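Local coordinates for protein FkbI (Streptomyces hygroscopicus, PDB 1R2J) that binds FAD and probably acts as an acyl-ACP dehydrogenase in making the methoxymalonyl extender unit of the polyketide FK520, at residues 57-62 / 229-234; 135-140 / 196-201; 162-167 / 208-213; 236-241 / 273-278. One frame throughout, in Å; residues are numbered along the deposited sequence.

Contact 1: 57-62 / 229-234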
loop_
_atom_site.group_PDB
_atom_site.type_symbol
_atom_site.label_atom_id
_atom_site.label_comp_id
_atom_site.label_asym_id
_atom_site.label_seq_id
_atom_site.Cartn_x
_atom_site.Cartn_y
_atom_site.Cartn_z
ATOM N N ASN A 57 -1.502 -9.581 -10.596
ATOM C CA ASN A 57 -0.819 -8.995 -9.450
ATOM C C ASN A 57 -1.845 -8.560 -8.403
ATOM O O ASN A 57 -1.587 -8.632 -7.202
ATOM C CB ASN A 57 0.015 -7.787 -9.881
ATOM C CG ASN A 57 0.728 -7.128 -8.708
ATOM O OD1 ASN A 57 1.404 -7.796 -7.933
ATOM N ND2 ASN A 57 0.579 -5.816 -8.578
ATOM N N GLY A 58 -3.010 -8.117 -8.870
ATOM C CA GLY A 58 -4.058 -7.669 -7.965
ATOM C C GLY A 58 -4.588 -8.772 -7.070
ATOM O O GLY A 58 -4.645 -8.622 -5.848
ATOM N N GLU A 59 -4.995 -9.884 -7.675
ATOM C CA GLU A 59 -5.498 -11.006 -6.899
ATOM C C GLU A 59 -4.391 -11.539 -5.999
ATOM O O GLU A 59 -4.658 -12.027 -4.905
ATOM C CB GLU A 59 -6.023 -12.102 -7.831
ATOM C CG GLU A 59 -7.091 -11.567 -8.786
ATOM C CD GLU A 59 -7.822 -12.647 -9.558
ATOM O OE1 GLU A 59 -7.155 -13.568 -10.079
ATOM O OE2 GLU A 59 -9.068 -12.562 -9.655
ATOM N N PHE A 60 -3.145 -11.426 -6.449
ATOM C CA PHE A 60 -2.022 -11.887 -5.644
ATOM C C PHE A 60 -1.892 -10.974 -4.423
ATOM O O PHE A 60 -1.639 -11.441 -3.306
ATOM C CB PHE A 60 -0.719 -11.865 -6.458
ATOM C CG PHE A 60 0.520 -12.107 -5.629
ATOM C CD1 PHE A 60 0.596 -13.196 -4.762
ATOM C CD2 PHE A 60 1.604 -11.237 -5.707
ATOM C CE1 PHE A 60 1.736 -13.411 -3.981
ATOM C CE2 PHE A 60 2.746 -11.440 -4.936
ATOM C CZ PHE A 60 2.813 -12.528 -4.069
ATOM N N THR A 61 -2.076 -9.676 -4.654
ATOM C CA THR A 61 -1.995 -8.669 -3.603
ATOM C C THR A 61 -3.148 -8.880 -2.620
ATOM O O THR A 61 -2.979 -8.746 -1.409
ATOM C CB THR A 61 -2.069 -7.241 -4.207
ATOM O OG1 THR A 61 -0.934 -7.031 -5.056
ATOM C CG2 THR A 61 -2.074 -6.175 -3.107
ATOM N N ALA A 62 -4.314 -9.225 -3.158
ATOM C CA ALA A 62 -5.493 -9.483 -2.340
ATOM C C ALA A 62 -5.209 -10.670 -1.427
ATOM O O ALA A 62 -5.505 -10.633 -0.237
ATOM C CB ALA A 62 -6.707 -9.783 -3.235
ATOM N N VAL A 229 -3.871 -0.763 -2.753
ATOM C CA VAL A 229 -4.627 -0.721 -1.512
ATOM C C VAL A 229 -6.008 -1.314 -1.740
ATOM O O VAL A 229 -6.523 -2.030 -0.884
ATOM C CB VAL A 229 -4.779 0.716 -0.975
ATOM C CG1 VAL A 229 -5.870 0.766 0.109
ATOM C CG2 VAL A 229 -3.449 1.194 -0.395
ATOM N N ALA A 230 -6.598 -1.023 -2.898
ATOM C CA ALA A 230 -7.928 -1.542 -3.218
ATOM C C ALA A 230 -7.916 -3.080 -3.205
ATOM O O ALA A 230 -8.783 -3.710 -2.610
ATOM C CB ALA A 230 -8.384 -1.012 -4.581
ATOM N N TRP A 231 -6.918 -3.677 -3.850
ATOM C CA TRP A 231 -6.807 -5.132 -3.880
ATOM C C TRP A 231 -6.464 -5.643 -2.487
ATOM O O TRP A 231 -6.901 -6.720 -2.089
ATOM C CB TRP A 231 -5.734 -5.584 -4.882
ATOM C CG TRP A 231 -6.207 -5.580 -6.301
ATOM C CD1 TRP A 231 -5.816 -4.729 -7.298
ATOM C CD2 TRP A 231 -7.162 -6.477 -6.890
ATOM N NE1 TRP A 231 -6.466 -5.044 -8.471
ATOM C CE2 TRP A 231 -7.298 -6.110 -8.248
ATOM C CE3 TRP A 231 -7.915 -7.554 -6.402
ATOM C CZ2 TRP A 231 -8.156 -6.783 -9.125
ATOM C CZ3 TRP A 231 -8.770 -8.224 -7.277
ATOM C CH2 TRP A 231 -8.880 -7.832 -8.623
ATOM N N GLY A 232 -5.689 -4.861 -1.747
ATOM C CA GLY A 232 -5.330 -5.260 -0.402
ATOM C C GLY A 232 -6.596 -5.384 0.431
ATOM O O GLY A 232 -6.743 -6.317 1.231
ATOM N N CYS A 233 -7.522 -4.450 0.231
ATOM C CA CYS A 233 -8.780 -4.461 0.975
ATOM C C CYS A 233 -9.664 -5.628 0.594
ATOM O O CYS A 233 -10.417 -6.138 1.422
ATOM C CB CYS A 233 -9.522 -3.143 0.783
ATOM S SG CYS A 233 -8.616 -1.767 1.523
ATOM N N VAL A 234 -9.593 -6.040 -0.665
ATOM C CA VAL A 234 -10.354 -7.206 -1.096
ATOM C C VAL A 234 -9.818 -8.373 -0.260
ATOM O O VAL A 234 -10.574 -9.242 0.162
ATOM C CB VAL A 234 -10.130 -7.517 -2.595
ATOM C CG1 VAL A 234 -10.821 -8.829 -2.967
ATOM C CG2 VAL A 234 -10.680 -6.385 -3.447
#

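Contact 2: 135-140 / 196-201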
loop_
_atom_site.group_PDB
_atom_site.type_symbol
_atom_site.label_atom_id
_atom_site.label_comp_id
_atom_site.label_asym_id
_atom_site.label_seq_id
_atom_site.Cartn_x
_atom_site.Cartn_y
_atom_site.Cartn_z
ATOM N N VAL A 135 20.709 18.109 -4.196
ATOM C CA VAL A 135 20.620 18.262 -2.750
ATOM C C VAL A 135 19.154 18.304 -2.323
ATOM O O VAL A 135 18.395 19.187 -2.733
ATOM C CB VAL A 135 21.318 19.557 -2.281
ATOM C CG1 VAL A 135 21.300 19.637 -0.764
ATOM C CG2 VAL A 135 22.753 19.595 -2.795
ATOM N N VAL A 136 18.751 17.335 -1.509
ATOM C CA VAL A 136 17.375 17.280 -1.030
ATOM C C VAL A 136 17.349 17.615 0.446
ATOM O O VAL A 136 18.168 17.120 1.218
ATOM C CB VAL A 136 16.744 15.881 -1.241
ATOM C CG1 VAL A 136 17.648 14.812 -0.670
ATOM C CG2 VAL A 136 15.370 15.823 -0.574
ATOM N N ASP A 137 16.407 18.463 0.833
ATOM C CA ASP A 137 16.290 18.869 2.221
ATOM C C ASP A 137 14.820 18.932 2.610
ATOM O O ASP A 137 14.032 19.647 1.986
ATOM C CB ASP A 137 16.932 20.241 2.417
ATOM C CG ASP A 137 17.169 20.563 3.868
ATOM O OD1 ASP A 137 18.066 19.937 4.469
ATOM O OD2 ASP A 137 16.458 21.428 4.413
ATOM N N GLY A 138 14.452 18.186 3.644
ATOM C CA GLY A 138 13.068 18.186 4.075
ATOM C C GLY A 138 12.753 17.162 5.145
ATOM O O GLY A 138 13.637 16.706 5.874
ATOM N N HIS A 139 11.481 16.796 5.227
ATOM C CA HIS A 139 11.007 15.840 6.214
ATOM C C HIS A 139 9.730 15.179 5.702
ATOM O O HIS A 139 8.850 15.850 5.168
ATOM C CB HIS A 139 10.711 16.571 7.530
ATOM C CG HIS A 139 10.308 15.668 8.657
ATOM N ND1 HIS A 139 9.254 14.783 8.560
ATOM C CD2 HIS A 139 10.799 15.529 9.911
ATOM C CE1 HIS A 139 9.115 14.139 9.704
ATOM N NE2 HIS A 139 10.040 14.573 10.542
ATOM N N LYS A 140 9.643 13.862 5.850
ATOM C CA LYS A 140 8.457 13.122 5.433
ATOM C C LYS A 140 7.957 12.380 6.664
ATOM O O LYS A 140 8.735 12.085 7.575
ATOM C CB LYS A 140 8.787 12.119 4.321
ATOM C CG LYS A 140 9.235 12.744 3.003
ATOM C CD LYS A 140 8.191 13.705 2.449
ATOM C CE LYS A 140 8.655 14.347 1.147
ATOM N NZ LYS A 140 7.685 15.354 0.611
ATOM N N LEU A 196 15.608 14.596 6.376
ATOM C CA LEU A 196 16.586 14.853 5.330
ATOM C C LEU A 196 17.305 16.184 5.546
ATOM O O LEU A 196 16.774 17.248 5.226
ATOM C CB LEU A 196 15.895 14.856 3.964
ATOM C CG LEU A 196 15.112 13.594 3.586
ATOM C CD1 LEU A 196 14.376 13.836 2.280
ATOM C CD2 LEU A 196 16.052 12.406 3.464
ATOM N N ASP A 197 18.521 16.111 6.081
ATOM C CA ASP A 197 19.326 17.301 6.350
ATOM C C ASP A 197 20.444 17.427 5.315
ATOM O O ASP A 197 21.484 16.780 5.432
ATOM C CB ASP A 197 19.899 17.212 7.771
ATOM C CG ASP A 197 20.858 18.345 8.096
ATOM O OD1 ASP A 197 20.573 19.503 7.721
ATOM O OD2 ASP A 197 21.895 18.074 8.740
ATOM N N GLN A 198 20.211 18.252 4.296
ATOM C CA GLN A 198 21.183 18.466 3.222
ATOM C C GLN A 198 21.771 17.155 2.722
ATOM O O GLN A 198 22.948 16.880 2.940
ATOM C CB GLN A 198 22.327 19.368 3.694
ATOM C CG GLN A 198 21.931 20.799 3.978
ATOM C CD GLN A 198 21.377 21.500 2.756
ATOM O OE1 GLN A 198 22.058 21.631 1.740
ATOM N NE2 GLN A 198 20.136 21.958 2.850
ATOM N N VAL A 199 20.959 16.350 2.049
ATOM C CA VAL A 199 21.423 15.069 1.530
ATOM C C VAL A 199 21.927 15.211 0.101
ATOM O O VAL A 199 21.185 15.635 -0.786
ATOM C CB VAL A 199 20.291 14.017 1.555
ATOM C CG1 VAL A 199 20.771 12.719 0.929
ATOM C CG2 VAL A 199 19.835 13.782 2.986
ATOM N N ARG A 200 23.190 14.855 -0.121
ATOM C CA ARG A 200 23.777 14.949 -1.454
ATOM C C ARG A 200 23.736 13.619 -2.203
ATOM O O ARG A 200 24.188 12.593 -1.698
ATOM C CB ARG A 200 25.234 15.427 -1.380
ATOM C CG ARG A 200 25.425 16.877 -0.958
ATOM C CD ARG A 200 25.300 17.052 0.542
ATOM N NE ARG A 200 25.472 18.449 0.946
ATOM C CZ ARG A 200 25.517 18.860 2.210
ATOM N NH1 ARG A 200 25.406 17.982 3.198
ATOM N NH2 ARG A 200 25.671 20.151 2.489
ATOM N N VAL A 201 23.190 13.649 -3.413
ATOM C CA VAL A 201 23.105 12.457 -4.246
ATOM C C VAL A 201 23.384 12.822 -5.699
ATOM O O VAL A 201 23.281 13.984 -6.088
ATOM C CB VAL A 201 21.705 11.793 -4.152
ATOM C CG1 VAL A 201 21.476 11.264 -2.751
ATOM C CG2 VAL A 201 20.628 12.790 -4.524
#

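Contact 3: 162-167 / 208-213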
loop_
_atom_site.group_PDB
_atom_site.type_symbol
_atom_site.label_atom_id
_atom_site.label_comp_id
_atom_site.label_asym_id
_atom_site.label_seq_id
_atom_site.Cartn_x
_atom_site.Cartn_y
_atom_site.Cartn_z
ATOM N N SER A 162 8.586 23.599 -10.064
ATOM C CA SER A 162 8.327 22.960 -8.784
ATOM C C SER A 162 7.930 21.505 -8.979
ATOM O O SER A 162 7.332 21.151 -9.993
ATOM C CB SER A 162 7.218 23.729 -8.064
ATOM O OG SER A 162 7.601 25.086 -7.916
ATOM N N GLY A 163 8.274 20.660 -8.014
ATOM C CA GLY A 163 7.919 19.256 -8.122
ATOM C C GLY A 163 8.979 18.388 -8.770
ATOM O O GLY A 163 9.248 18.496 -9.963
ATOM N N ALA A 164 9.583 17.517 -7.971
ATOM C CA ALA A 164 10.619 16.616 -8.451
ATOM C C ALA A 164 10.619 15.369 -7.574
ATOM O O ALA A 164 10.113 15.390 -6.453
ATOM C CB ALA A 164 11.986 17.294 -8.391
ATOM N N VAL A 165 11.175 14.278 -8.092
ATOM C CA VAL A 165 11.236 13.025 -7.347
ATOM C C VAL A 165 12.670 12.514 -7.335
ATOM O O VAL A 165 13.290 12.382 -8.389
ATOM C CB VAL A 165 10.329 11.958 -7.987
ATOM C CG1 VAL A 165 10.255 10.739 -7.090
ATOM C CG2 VAL A 165 8.942 12.534 -8.233
ATOM N N VAL A 166 13.188 12.222 -6.144
ATOM C CA VAL A 166 14.562 11.744 -6.001
ATOM C C VAL A 166 14.682 10.407 -5.272
ATOM O O VAL A 166 14.071 10.200 -4.221
ATOM C CB VAL A 166 15.432 12.778 -5.243
ATOM C CG1 VAL A 166 16.907 12.381 -5.303
ATOM C CG2 VAL A 166 15.231 14.154 -5.841
ATOM N N VAL A 167 15.472 9.498 -5.840
ATOM C CA VAL A 167 15.702 8.191 -5.229
ATOM C C VAL A 167 16.941 8.361 -4.357
ATOM O O VAL A 167 18.055 8.500 -4.866
ATOM C CB VAL A 167 15.965 7.104 -6.295
ATOM C CG1 VAL A 167 16.234 5.767 -5.622
ATOM C CG2 VAL A 167 14.767 6.998 -7.234
ATOM N N ALA A 208 13.868 11.729 -14.396
ATOM C CA ALA A 208 13.604 12.637 -15.505
ATOM C C ALA A 208 12.124 12.989 -15.469
ATOM O O ALA A 208 11.296 12.187 -15.039
ATOM C CB ALA A 208 13.955 11.967 -16.828
ATOM N N GLY A 209 11.780 14.183 -15.926
ATOM C CA GLY A 209 10.382 14.564 -15.883
ATOM C C GLY A 209 10.051 15.133 -14.516
ATOM O O GLY A 209 8.891 15.388 -14.199
ATOM N N SER A 210 11.084 15.322 -13.700
ATOM C CA SER A 210 10.925 15.898 -12.372
ATOM C C SER A 210 10.731 17.406 -12.505
ATOM O O SER A 210 11.114 18.166 -11.619
ATOM C CB SER A 210 12.165 15.637 -11.511
ATOM O OG SER A 210 12.104 14.384 -10.857
ATOM N N GLY A 211 10.146 17.841 -13.617
ATOM C CA GLY A 211 9.937 19.263 -13.821
ATOM C C GLY A 211 8.479 19.653 -13.946
ATOM O O GLY A 211 8.146 20.839 -13.946
ATOM N N ALA A 212 7.609 18.657 -14.063
ATOM C CA ALA A 212 6.179 18.904 -14.177
ATOM C C ALA A 212 5.659 19.397 -12.828
ATOM O O ALA A 212 6.359 19.308 -11.823
ATOM C CB ALA A 212 5.458 17.626 -14.599
ATOM N N SER A 213 4.434 19.911 -12.811
ATOM C CA SER A 213 3.824 20.439 -11.592
ATOM C C SER A 213 3.781 19.439 -10.440
ATOM O O SER A 213 4.042 18.251 -10.628
ATOM C CB SER A 213 2.398 20.919 -11.883
ATOM O OG SER A 213 1.560 19.833 -12.239
#

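Contact 4: 236-241 / 273-278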
loop_
_atom_site.group_PDB
_atom_site.type_symbol
_atom_site.label_atom_id
_atom_site.label_comp_id
_atom_site.label_asym_id
_atom_site.label_seq_id
_atom_site.Cartn_x
_atom_site.Cartn_y
_atom_site.Cartn_z
ATOM N N ILE A 236 -8.513 -8.243 2.775
ATOM C CA ILE A 236 -9.018 -8.114 4.131
ATOM C C ILE A 236 -10.445 -8.675 4.199
ATOM O O ILE A 236 -10.797 -9.392 5.142
ATOM C CB ILE A 236 -9.005 -6.641 4.581
ATOM C CG1 ILE A 236 -7.553 -6.131 4.599
ATOM C CG2 ILE A 236 -9.650 -6.512 5.956
ATOM C CD1 ILE A 236 -7.395 -4.663 4.986
ATOM N N LEU A 237 -11.260 -8.353 3.198
ATOM C CA LEU A 237 -12.634 -8.853 3.161
ATOM C C LEU A 237 -12.629 -10.374 3.041
ATOM O O LEU A 237 -13.464 -11.046 3.643
ATOM C CB LEU A 237 -13.408 -8.221 2.001
ATOM C CG LEU A 237 -13.852 -6.777 2.281
ATOM C CD1 LEU A 237 -14.146 -6.047 0.990
ATOM C CD2 LEU A 237 -15.074 -6.791 3.200
ATOM N N ARG A 238 -11.685 -10.919 2.275
ATOM C CA ARG A 238 -11.578 -12.377 2.137
ATOM C C ARG A 238 -11.306 -13.006 3.500
ATOM O O ARG A 238 -11.951 -13.983 3.886
ATOM C CB ARG A 238 -10.429 -12.779 1.197
ATOM C CG ARG A 238 -10.685 -12.605 -0.294
ATOM C CD ARG A 238 -9.500 -13.150 -1.108
ATOM N NE ARG A 238 -9.651 -12.911 -2.545
ATOM C CZ ARG A 238 -8.737 -13.218 -3.462
ATOM N NH1 ARG A 238 -7.587 -13.786 -3.104
ATOM N NH2 ARG A 238 -8.971 -12.956 -4.741
ATOM N N ALA A 239 -10.338 -12.452 4.224
ATOM C CA ALA A 239 -9.990 -12.984 5.543
ATOM C C ALA A 239 -11.157 -12.874 6.519
ATOM O O ALA A 239 -11.411 -13.792 7.310
ATOM C CB ALA A 239 -8.775 -12.256 6.106
ATOM N N CYS A 240 -11.866 -11.750 6.467
ATOM C CA CYS A 240 -13.000 -11.545 7.360
ATOM C C CYS A 240 -14.161 -12.473 7.016
ATOM O O CYS A 240 -14.776 -13.057 7.908
ATOM C CB CYS A 240 -13.469 -10.091 7.316
ATOM S SG CYS A 240 -12.281 -8.952 8.055
ATOM N N ARG A 241 -14.454 -12.616 5.727
ATOM C CA ARG A 241 -15.547 -13.490 5.308
ATOM C C ARG A 241 -15.248 -14.947 5.674
ATOM O O ARG A 241 -16.109 -15.649 6.208
ATOM C CB ARG A 241 -15.788 -13.368 3.797
ATOM C CG ARG A 241 -16.972 -14.198 3.273
ATOM C CD ARG A 241 -16.524 -15.543 2.704
ATOM N NE ARG A 241 -15.668 -15.346 1.538
ATOM C CZ ARG A 241 -15.071 -16.321 0.858
ATOM N NH1 ARG A 241 -15.226 -17.591 1.217
ATOM N NH2 ARG A 241 -14.312 -16.017 -0.189
ATOM N N THR A 273 -21.184 -10.249 0.251
ATOM C CA THR A 273 -21.573 -9.206 -0.692
ATOM C C THR A 273 -20.528 -8.097 -0.777
ATOM O O THR A 273 -20.230 -7.604 -1.863
ATOM C CB THR A 273 -22.944 -8.615 -0.289
ATOM O OG1 THR A 273 -23.943 -9.633 -0.418
ATOM C CG2 THR A 273 -23.319 -7.438 -1.170
ATOM N N ALA A 274 -19.978 -7.711 0.370
ATOM C CA ALA A 274 -18.961 -6.671 0.416
ATOM C C ALA A 274 -17.728 -7.150 -0.344
ATOM O O ALA A 274 -17.168 -6.420 -1.160
ATOM C CB ALA A 274 -18.588 -6.360 1.865
ATOM N N GLU A 275 -17.311 -8.382 -0.059
ATOM C CA GLU A 275 -16.152 -8.965 -0.716
ATOM C C GLU A 275 -16.329 -8.991 -2.236
ATOM O O GLU A 275 -15.396 -8.689 -2.977
ATOM C CB GLU A 275 -15.924 -10.392 -0.217
ATOM C CG GLU A 275 -14.712 -11.080 -0.851
ATOM C CD GLU A 275 -14.599 -12.529 -0.432
ATOM O OE1 GLU A 275 -15.134 -12.877 0.636
ATOM O OE2 GLU A 275 -13.968 -13.319 -1.163
ATOM N N GLN A 276 -17.528 -9.356 -2.689
ATOM C CA GLN A 276 -17.818 -9.428 -4.116
ATOM C C GLN A 276 -17.788 -8.044 -4.761
ATOM O O GLN A 276 -17.254 -7.877 -5.861
ATOM C CB GLN A 276 -19.188 -10.074 -4.356
ATOM C CG GLN A 276 -19.289 -11.537 -3.946
ATOM C CD GLN A 276 -18.083 -12.344 -4.379
ATOM O OE1 GLN A 276 -17.156 -12.560 -3.597
ATOM N NE2 GLN A 276 -18.079 -12.782 -5.630
ATOM N N ILE A 277 -18.367 -7.061 -4.079
ATOM C CA ILE A 277 -18.399 -5.695 -4.588
ATOM C C ILE A 277 -16.980 -5.145 -4.754
ATOM O O ILE A 277 -16.636 -4.590 -5.803
ATOM C CB ILE A 277 -19.191 -4.766 -3.641
ATOM C CG1 ILE A 277 -20.683 -5.099 -3.709
ATOM C CG2 ILE A 277 -18.974 -3.285 -4.036
ATOM C CD1 ILE A 277 -21.499 -4.329 -2.709
ATOM N N ALA A 278 -16.162 -5.302 -3.719
ATOM C CA ALA A 278 -14.781 -4.824 -3.763
ATOM C C ALA A 278 -13.992 -5.483 -4.901
ATOM O O ALA A 278 -13.219 -4.827 -5.601
ATOM C CB ALA A 278 -14.095 -5.094 -2.416
HETATM O O HOH W 1 -12.531 -12.448 -3.151
#

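Contact 1: 57-62 / 229-234
Trp-231 drives its indole between Gly-58, Glu-59, Thr-61 and Ala-62, a knob in a hole on helix 54-67. One face of the ring receives Gly-58: its CA stands 3.3 Å from the centroid of the five-membered ring and only 5° off the normal, a CH-pi contact made square on. Glu-59 N lies over the same face, towards the rim, and Glu-59 CG runs beside the six-membered ring, 4.0 Å from Trp-231 CZ3, with its carboxylate turned almost perpendicular to the indole. With CG swung beside the backbone N (chi1 -80°), the ring is laid against the glycine, where a side chain on Gly-58 would strike it. The backbone joins in as well: Trp-231 O sits 3.1 Å from Ala-62 CA in a CA-H...O contact. One residue on, Gly-232 and Ala-62 are the nearest backbone positions, CA to CA 4.6 Å, while Thr-61 CG2 reaches to 4.1 Å from Gly-232 N. Thr-61 keeps its hydroxyl on its own helix, as a donor to Asn-57 O, and so offers the partner helix carbon. Val-234 ends the contact, its CB 4.2 Å from Ala-62 CB. Beyond the pair, Trp-231 also touches Cys-282 and Glu-283 of helix 262-287.

The segment axes pass 7.4 Å apart at a crossing angle of -50°, a close approach to which Gly-58, bare under the indole, and the small Ala-62 contribute. The chemistry is thus that of a buried, largely apolar seam between the N-terminal and C-terminal helical regions of an acyl-CoA dehydrogenase fold, fitted by shape and weak C-H contacts.

Contact 2: 135-140 / 196-201
Asp-137 meets a bulge in segment 196-201, where Asp-197 and Gln-198 come between two regular antiparallel pairs. Its CB lies 3.7 Å from Gln-198 NE2, and CG is closer to that amide nitrogen, at 3.4 Å. With CG anti to the backbone N (chi1 -165°), the carboxylate is brought round to the turning chain, its plane 41° from that of the Gln-198 amide. At the tip, OD1 accepts the backbone N-H of Gln-198 at 2.7 Å through its anti lone pair, in a bond of 164° at the hydrogen. The other oxygen, OD2, makes a salt bridge with Arg-126, so the two ends of the carboxylate are held by different parts of the chain.

The regular pairs frame this corner. Val-136 and Val-199 form a hydrogen-bonded pair, with Val-136 N to Val-199 O at 3.1 Å and the return bond from Val-199 N to Val-136 O; Gly-138 and Leu-196 form another. Val-135 faces Arg-200 as a non-hydrogen-bonded pair, and its CG1 touches Gln-198 OE1. On the face shared by Val-136, Leu-196 and Val-199, Val-136 spreads its branches: CG1 lies 3.5 Å from Val-199 CB and CG2 3.6 Å from Leu-196 CD1.

The bulge belongs to the antiparallel sheet of the middle beta domain, where strand 133-143 pairs in turn with 192-196 and 199-202. A carboxylate here stands in for a strand carbonyl, accepting an N-H at the corner. Arg-126 probably offsets the nearness of a second acid, Asp-197, whose OD1 lies 4.1 Å from Asp-137 OD1.

Contact 3: 162-167 / 208-213
Ala-164 and Ser-210 come together with peptide units as the flat groups of the contact, since no ring, amide or carboxylate side chain takes part. The unit joining Ala-164 to Val-165 is met at its N-H, nearly head-on, by the Ser-210 hydroxyl: Val-165 N to Ser-210 OG is 2.9 Å and almost straight, at 174°. Ser-210 chi1 is -86°, which places OG beside its own backbone N and turns it to the strand. From there the hydroxyl also donates to Leu-207 O, so it accepts from one part of the backbone and donates to another. Just behind it, Ser-210 CB rests on Ala-164 CB at 3.5 Å.

Further along, Gly-163 passes beside the loop at Ala-212 and Ser-213, and its backbone angles alone call for glycine. Two pairs of acceptors are modelled implausibly close here, Ser-162 O to Ala-212 O at 2.8 Å and Gly-163 O to Ser-210 O at 2.5 Å, so the exact positions of these carbonyls are doubtful.

The contact ties the start of strand 164-169, outermost in its three-stranded sheet, to the loop that leads from the middle beta domain towards helix 219-248. Leu-207 continues the attachment by a backbone bond to Val-165. An alanine in place of Ser-210 is likely to leave the N-H of Val-165 and the carbonyl of Leu-207 without their shared hydroxyl. A single serine oxygen thus does the work of pairing at an irregular place, where, past Leu-207, the loop backbone leaves the strand.

Contact 4: 236-241 / 273-278
Arg-241 grips Glu-275 side-on, with two nitrogens on two oxygens. NE donates to Glu-275 OE1 at 2.7 Å and NH2 to Glu-275 OE2 at 2.9 Å; both bonds are nearly straight and use the syn lone pairs. The guanidinium and carboxylate planes are only 10° apart, so the salt bridge forms one nearly flat unit. Bends at chi2 (-96°) and chi3 of the arginine bring NE and NH2 round to the carboxylate. Glu-275 instead stretches straight out, CG anti to its backbone N, across to the partner helix.

A water adds a second tie. It donates to Glu-275 OE2 at 2.6 Å and accepts from Arg-238 NE at 3.0 Å, linking two charges too far apart to bridge directly. Arg-238 CG also touches Glu-275 OE2, at 3.5 Å. Replacing Arg-241 by a leucine would probably leave the buried carboxylate of Glu-275 without its two-pronged partner and with mainly the water and the more distant Arg-238 to balance its charge.

Beneath the polar group lies Leu-237. Its CB packs on Glu-275 CB, CD1 presses on Ala-278 CB at 3.5 Å, and CD2 meets Ala-274 CB at 3.8 Å; the small alanines let the leucine branches settle between them.

The two helices, 219-248 and 262-287, run antiparallel, their segment axes 160° apart, within the C-terminal helical domain. Helix 297-322 packs on both, touching Leu-237, Ala-274 and Ala-278, while Arg-238 leans on Ala-62, His-63 and Ser-66 of helix 54-67.

Contacts 1 and 4 form one continuous helical region, centres 11 Å apart, since helix 219-248 serves both: Val-234 CG2 lies 3.7 Å from Ala-278 O and Ala-62 CB 4.0 Å from Arg-238 CZ. Contacts 2 and 3 make a second region in the beta domain, centres 15 Å apart, joined where Val-201 CG2 meets Val-166 CG1 at 3.8 Å. Both regions reach towards the FAD site: the side chains of Leu-196 and Val-165 are each about 11 Å from bound FAD and Gly-232 about 13 Å, while the side chain of Thr-61 is about 12 Å from that of FAD-binding Thr-144. Contact 4 lies away from the annotated sites, 41 Å from contact 2 between centres.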